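Local structure of periplasmic binding protein/LacI transcriptional regulator (Shewanella sp. ANA-3, 5OCP) at residues 117-122 with 148-153; 51-54 with 59-62; 178-183 with 204-209. The protein binds L-arabinofuranose, in both its alpha and beta forms, as the periplasmic binding protein component of an arabinose ABC transporter. All blocks are in the same frame, centred on the assembly; numbering follows the deposited sequence.

Contact 1 (117-122 with 148-153)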
# COMPACT_ATOMS: atom_id res chain seq x y z
N TRP A 117 -9.22 -5.39 -15.32
CA TRP A 117 -10.60 -5.18 -14.97
C TRP A 117 -11.16 -3.95 -15.73
O TRP A 117 -12.26 -3.98 -16.30
CB TRP A 117 -10.80 -5.01 -13.45
CG TRP A 117 -12.26 -4.84 -13.12
CD1 TRP A 117 -13.19 -5.85 -12.86
CD2 TRP A 117 -13.01 -3.60 -13.05
NE1 TRP A 117 -14.45 -5.28 -12.67
CE2 TRP A 117 -14.37 -3.93 -12.85
CE3 TRP A 117 -12.68 -2.28 -13.24
CZ2 TRP A 117 -15.35 -2.97 -12.71
CZ3 TRP A 117 -13.68 -1.30 -13.16
CH2 TRP A 117 -14.99 -1.67 -12.91
N LEU A 118 -10.38 -2.87 -15.68
CA LEU A 118 -10.78 -1.64 -16.36
C LEU A 118 -10.90 -1.84 -17.89
O LEU A 118 -11.85 -1.33 -18.51
CB LEU A 118 -9.80 -0.51 -16.06
CG LEU A 118 -10.18 0.83 -16.64
CD1 LEU A 118 -11.47 1.39 -16.06
CD2 LEU A 118 -9.01 1.80 -16.46
N MET A 119 -9.98 -2.57 -18.49
CA MET A 119 -10.10 -2.85 -19.93
C MET A 119 -11.33 -3.65 -20.24
O MET A 119 -11.98 -3.42 -21.27
CB MET A 119 -8.85 -3.52 -20.50
CG MET A 119 -7.55 -2.72 -20.30
SD MET A 119 -7.60 -1.22 -21.30
CE MET A 119 -8.16 0.01 -20.11
N ASP A 120 -11.68 -4.60 -19.38
CA ASP A 120 -12.86 -5.42 -19.59
C ASP A 120 -14.12 -4.57 -19.47
O ASP A 120 -15.02 -4.65 -20.32
CB ASP A 120 -12.92 -6.58 -18.60
CG ASP A 120 -11.84 -7.59 -18.77
OD1 ASP A 120 -11.13 -7.64 -19.80
OD2 ASP A 120 -11.66 -8.36 -17.76
N LYS A 121 -14.14 -3.65 -18.50
CA LYS A 121 -15.26 -2.81 -18.17
C LYS A 121 -15.55 -1.85 -19.32
O LYS A 121 -16.71 -1.57 -19.58
CB LYS A 121 -14.93 -1.98 -16.93
CG LYS A 121 -16.00 -1.01 -16.47
CD LYS A 121 -17.31 -1.60 -16.05
CE LYS A 121 -18.23 -0.53 -15.46
NZ LYS A 121 -19.45 -1.24 -14.97
N THR A 122 -14.49 -1.35 -19.95
CA THR A 122 -14.59 -0.29 -20.94
C THR A 122 -14.41 -0.83 -22.35
O THR A 122 -14.30 -0.02 -23.29
CB THR A 122 -13.52 0.78 -20.65
OG1 THR A 122 -12.22 0.20 -20.80
CG2 THR A 122 -13.67 1.30 -19.30
N ASN A 148 0.51 -0.51 -16.75
CA ASN A 148 1.03 -0.06 -18.06
C ASN A 148 1.19 -1.27 -18.98
O ASN A 148 0.86 -1.20 -20.16
CB ASN A 148 2.29 0.78 -17.88
CG ASN A 148 1.99 2.21 -17.34
OD1 ASN A 148 0.87 2.63 -17.34
ND2 ASN A 148 2.96 2.87 -16.78
N GLN A 149 1.64 -2.39 -18.44
CA GLN A 149 1.90 -3.56 -19.23
C GLN A 149 0.55 -4.08 -19.80
O GLN A 149 0.49 -4.49 -21.00
CB GLN A 149 2.64 -4.59 -18.36
CG GLN A 149 3.03 -5.92 -18.94
CD GLN A 149 3.84 -6.70 -17.89
OE1 GLN A 149 3.89 -6.32 -16.69
NE2 GLN A 149 4.49 -7.76 -18.34
N VAL A 150 -0.55 -3.95 -19.05
CA VAL A 150 -1.86 -4.45 -19.53
C VAL A 150 -2.42 -3.53 -20.56
O VAL A 150 -2.85 -4.01 -21.64
CB VAL A 150 -2.88 -4.59 -18.41
CG1 VAL A 150 -4.30 -4.80 -18.94
CG2 VAL A 150 -2.42 -5.74 -17.56
N ILE A 151 -2.35 -2.22 -20.29
CA ILE A 151 -3.00 -1.30 -21.19
C ILE A 151 -2.21 -1.12 -22.50
O ILE A 151 -2.81 -0.67 -23.51
CB ILE A 151 -3.46 -0.02 -20.50
CG1 ILE A 151 -2.31 0.88 -20.29
CG2 ILE A 151 -4.35 -0.27 -19.27
CD1 ILE A 151 -2.46 2.01 -21.27
N ALA A 152 -0.93 -1.50 -22.52
CA ALA A 152 -0.12 -1.50 -23.79
C ALA A 152 -0.71 -2.41 -24.86
O ALA A 152 -0.48 -2.15 -26.04
CB ALA A 152 1.32 -1.88 -23.52
N ASN A 153 -1.49 -3.42 -24.47
CA ASN A 153 -2.20 -4.36 -25.40
C ASN A 153 -3.46 -3.80 -26.04
O ASN A 153 -4.09 -4.48 -26.85
CB ASN A 153 -2.64 -5.61 -24.64
CG ASN A 153 -1.50 -6.30 -23.94
OD1 ASN A 153 -1.60 -6.70 -22.76
ND2 ASN A 153 -0.42 -6.44 -24.63

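Contact 2 (51-54 with 59-62)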
# COMPACT_ATOMS: atom_id res chain seq x y z
N SER A 51 18.44 2.63 16.92
CA SER A 51 18.03 2.47 18.31
C SER A 51 17.67 1.06 18.65
O SER A 51 18.06 0.52 19.69
CB SER A 51 16.88 3.45 18.63
OG SER A 51 16.46 3.30 19.95
N PHE A 52 16.97 0.39 17.72
CA PHE A 52 16.71 -1.02 17.95
C PHE A 52 17.97 -1.85 18.10
O PHE A 52 17.99 -2.75 18.97
CB PHE A 52 15.94 -1.65 16.76
CG PHE A 52 14.60 -1.07 16.51
CD1 PHE A 52 13.82 -0.59 17.52
CD2 PHE A 52 14.07 -1.13 15.21
CE1 PHE A 52 12.58 -0.04 17.29
CE2 PHE A 52 12.81 -0.63 14.98
CZ PHE A 52 12.08 -0.07 15.99
N ILE A 53 18.98 -1.58 17.30
CA ILE A 53 20.26 -2.29 17.38
C ILE A 53 20.96 -1.95 18.74
O ILE A 53 21.32 -2.86 19.47
CB ILE A 53 21.16 -1.90 16.24
CG1 ILE A 53 20.64 -2.46 14.88
CG2 ILE A 53 22.58 -2.46 16.42
CD1 ILE A 53 21.27 -1.82 13.68
N ALA A 54 20.99 -0.69 19.08
CA ALA A 54 21.52 -0.27 20.43
C ALA A 54 20.84 -0.93 21.59
O ALA A 54 21.49 -1.24 22.63
CB ALA A 54 21.45 1.24 20.54
N ALA A 59 14.92 -9.11 16.82
CA ALA A 59 14.72 -8.97 15.38
C ALA A 59 14.19 -7.59 15.06
O ALA A 59 13.62 -6.93 15.92
CB ALA A 59 13.69 -9.97 14.90
N ILE A 60 14.32 -7.24 13.79
CA ILE A 60 13.91 -5.95 13.29
C ILE A 60 13.00 -6.21 12.07
O ILE A 60 13.37 -6.96 11.22
CB ILE A 60 15.11 -5.09 12.92
CG1 ILE A 60 15.84 -4.70 14.24
CG2 ILE A 60 14.73 -3.85 12.10
CD1 ILE A 60 17.24 -4.17 13.96
N ILE A 61 11.88 -5.52 12.01
CA ILE A 61 11.03 -5.50 10.77
C ILE A 61 11.08 -4.05 10.28
O ILE A 61 10.91 -3.06 11.05
CB ILE A 61 9.61 -5.87 11.10
CG1 ILE A 61 9.57 -7.31 11.66
CG2 ILE A 61 8.71 -5.76 9.83
CD1 ILE A 61 8.22 -7.69 12.24
N ILE A 62 11.30 -3.91 8.98
CA ILE A 62 11.34 -2.58 8.30
C ILE A 62 10.30 -2.53 7.13
O ILE A 62 10.32 -3.45 6.30
CB ILE A 62 12.73 -2.21 7.73
CG1 ILE A 62 13.80 -2.27 8.79
CG2 ILE A 62 12.65 -0.89 6.97
CD1 ILE A 62 15.20 -2.12 8.21

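Contact 3 (178-183 with 204-209)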
# COMPACT_ATOMS: atom_id res chain seq x y z
N GLY A 178 -6.85 19.62 -10.63
CA GLY A 178 -5.95 20.09 -11.69
C GLY A 178 -6.20 19.39 -12.99
O GLY A 178 -6.30 20.02 -14.04
N PHE A 179 -6.30 18.06 -12.98
CA PHE A 179 -6.59 17.30 -14.18
C PHE A 179 -7.85 17.74 -14.94
O PHE A 179 -7.85 17.79 -16.16
CB PHE A 179 -6.75 15.80 -13.81
CG PHE A 179 -5.46 15.08 -13.45
CD1 PHE A 179 -4.18 15.63 -13.58
CD2 PHE A 179 -5.55 13.78 -12.91
CE1 PHE A 179 -3.06 14.87 -13.25
CE2 PHE A 179 -4.44 13.03 -12.59
CZ PHE A 179 -3.19 13.55 -12.81
N LEU A 180 -8.88 18.02 -14.17
CA LEU A 180 -10.23 18.32 -14.67
C LEU A 180 -10.14 19.69 -15.36
O LEU A 180 -10.70 19.87 -16.43
CB LEU A 180 -11.24 18.32 -13.55
CG LEU A 180 -11.58 16.90 -13.06
CD1 LEU A 180 -12.41 17.01 -11.79
CD2 LEU A 180 -12.27 16.09 -14.12
N LYS A 181 -9.31 20.57 -14.81
CA LYS A 181 -9.07 21.88 -15.39
C LYS A 181 -8.24 21.74 -16.67
O LYS A 181 -8.54 22.40 -17.67
CB LYS A 181 -8.34 22.78 -14.38
CG LYS A 181 -9.27 23.48 -13.40
CD LYS A 181 -8.54 23.82 -12.11
CE LYS A 181 -7.78 25.13 -12.22
NZ LYS A 181 -8.31 25.98 -13.32
N ALA A 182 -7.21 20.90 -16.65
CA ALA A 182 -6.39 20.71 -17.83
C ALA A 182 -7.11 19.99 -18.95
O ALA A 182 -6.72 20.11 -20.08
CB ALA A 182 -5.10 20.00 -17.51
N GLN A 183 -8.12 19.19 -18.63
CA GLN A 183 -8.85 18.47 -19.71
C GLN A 183 -9.58 19.40 -20.63
O GLN A 183 -9.84 19.05 -21.83
CB GLN A 183 -9.80 17.45 -19.15
CG GLN A 183 -9.00 16.23 -18.70
CD GLN A 183 -8.56 15.34 -19.81
OE1 GLN A 183 -7.34 15.11 -20.01
NE2 GLN A 183 -9.56 14.77 -20.57
N GLN A 204 -14.24 13.52 -4.48
CA GLN A 204 -14.75 14.87 -4.07
C GLN A 204 -14.44 15.95 -5.13
O GLN A 204 -15.31 16.75 -5.48
CB GLN A 204 -14.20 15.23 -2.69
CG GLN A 204 -14.66 14.30 -1.55
CD GLN A 204 -16.19 14.16 -1.47
OE1 GLN A 204 -16.90 15.17 -1.44
NE2 GLN A 204 -16.70 12.91 -1.51
N ALA A 205 -13.29 15.89 -5.77
CA ALA A 205 -12.99 16.82 -6.87
C ALA A 205 -13.98 16.64 -8.04
O ALA A 205 -14.42 17.61 -8.71
CB ALA A 205 -11.57 16.62 -7.41
N ILE A 206 -14.29 15.37 -8.35
CA ILE A 206 -15.18 15.07 -9.47
C ILE A 206 -16.56 15.62 -9.17
O ILE A 206 -17.18 16.17 -10.09
CB ILE A 206 -15.17 13.55 -9.72
CG1 ILE A 206 -13.79 13.19 -10.30
CG2 ILE A 206 -16.19 13.13 -10.74
CD1 ILE A 206 -13.51 11.66 -10.37
N LYS A 207 -17.05 15.37 -7.96
CA LYS A 207 -18.34 15.89 -7.51
C LYS A 207 -18.34 17.40 -7.61
O LYS A 207 -19.36 17.98 -8.07
CB LYS A 207 -18.68 15.45 -6.11
CG LYS A 207 -19.11 13.98 -6.13
CD LYS A 207 -19.53 13.62 -4.75
CE LYS A 207 -20.06 12.23 -4.90
NZ LYS A 207 -20.29 11.68 -3.58
N GLU A 208 -17.28 18.03 -7.17
CA GLU A 208 -17.25 19.51 -7.16
C GLU A 208 -17.29 20.03 -8.57
O GLU A 208 -17.78 21.14 -8.82
CB GLU A 208 -16.08 20.05 -6.38
CG GLU A 208 -16.22 19.75 -4.88
CD GLU A 208 -15.05 20.25 -4.03
OE1 GLU A 208 -14.04 20.78 -4.58
OE2 GLU A 208 -15.18 20.15 -2.78
N ALA A 209 -16.79 19.25 -9.55
CA ALA A 209 -16.84 19.65 -10.94
C ALA A 209 -18.18 19.33 -11.58
O ALA A 209 -18.33 19.55 -12.77
CB ALA A 209 -15.68 18.98 -11.69

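Contact 1 (117-122 with 148-153)
Met119, close to the C-terminal end of helix 107-121, packs against Val150 and Ile151 of helix 138-151. The CB of Met119 points toward 148-153, and its CG, anti to the carbonyl carbon (chi1 -58°), lies 4.1 Å from Val150 CG1; the two side chains run antiparallel alongside each other. Beyond CG two further kinks fold the methionine chain, which brings both SD and the terminal methyl up to one branch of the isoleucine. Met119 SD and Met119 CE are each 3.9 Å from Ile151 CG2, while the ethyl arm of Ile151 is directed elsewhere. An alanine in place of Met119 would probably leave the Ile151 CG2 and Val150 CG1 methyls without their shared partner and open a gap between the two helices. At the end of 117-122, Thr122 OG1 hydrogen-bonds Leu118 O at 2.8 Å. Thr122 N bonds the same oxygen from the opposite face of the carbonyl plane, so two donors grip it where helix 107-121 stops. Met119 also touches Ala157 of strand 157-164, and Asn148 of the other helix touches Ile159 of the same strand. Together these touches place the two neighbouring helices against the sheet of an alpha/beta lobe, as expected of the periplasmic binding protein fold.

Contact 2 (51-54 with 59-62)
A beta-alpha-beta crossover, strand 32-37 to helix 42-54 to strand 59-62, is closed here by Phe52 and Ile53 of the helix meeting Ile60 of the strand. All the contacts are apolar and converge on one isoleucine. Ile60 CG1 lies anti to its carbonyl carbon (chi1 -69°) and the chain continues extended to CD1 (chi2 165°), a shape that carries the ethyl arm out to the helix. Ile60 CG1 is 4.0 Å from Phe52 CB. The methyl Ile60 CD1 lies at the same distance from Phe52 CB and touches Ile53 CG1 at 3.9 Å, so it reaches both helix residues at once. Strand 59-62 lies inside the parallel sheet, between strands 2-7 and 84-87: the backbone of Ile60 bonds to Pro83 and Val85, that of Ile61 to Gly4 and Ser6. Successive side chains alternate across this sheet, and Ile61 packs against helix 248-259 while Ile60 meets helix 42-54, which gives the helix-sheet-helix layering of a Rossmann-like lobe. The CB of Phe52 points toward the strand, and its ring takes the isoleucine obliquely: Phe52 CD2 is 4.1 Å from Ile60 CG1 and 4.2 Å from the other branch, Ile60 CG2. Ile53 instead crosses Ile60 at about a right angle, and its side chain also touches Ala80 in the loop leading into strand 84-87.

Contact 3 (178-183 with 204-209)
Leu180 of helix 169-183 pushes one methyl, CD1, into a shallow hollow on helix 196-208 made by Ala205, Ile206 and Ala209. The two helices precede and follow strand 190-193 and lie side by side on one lobe of the periplasmic binding protein fold, so the contact joins neighbouring helices of an alpha/beta layer. Leu180 is the bump: its CB points toward the other helix, CG lies anti to the carbonyl carbon (chi1 -74°), and the extended second torsion (chi2 170°) carries CD1 outward. Two of the three residues of the hollow are alanines, whose short side chains are consistent with the close approach of the leucine to the opposing backbone. Leu180 CD1 is 4.1 Å from Ile206 CA at the floor, and Ile206 CG1 stands at one wall, 4.3 Å from the same Leu180 methyl. Ala205 CB, at 4.5 Å from Leu180 CD1, borders the hollow more loosely. Ala209, the residue just beyond the helix, forms the exposed lip, its CB 3.8 Å from Leu180 CD1. One turn before Leu180, Met176 touches both Ala205 and Ile206 and continues the packing along the helix, and a salt bridge from Glu208 to Lys173 spans the same pair of helices. Phe179, next to Leu180, is turned instead to the sheet, onto Ala129 and Leu131. The nearest approach is to a polar atom: Leu180 CD1 rests 3.7 Å from Ala205 O, whose helical hydrogen bond is made by Ala209 N.

How the contacts relate
From the N terminus, contact 2 comes first and closes a short connection of four residues between helix 42-54 and strand 59-62, in the lobe built on the parallel sheet. After adding strands 84-87 and 101-104 to the same sheet, the chain passes to the second lobe, where contact 1 joins helices 107-121 and 138-151 around the excursion through strand 126-132. Contact 3 does the same for helices 169-183 and 196-208 around strand 190-193. The three follow in series, none nested or crossed. Contacts 1 and 3 share the mixed-sheet lobe, their centres 23 Å apart; contact 2 lies on the opposite side of the chain's centre, about 42 Å centre to centre from contact 1.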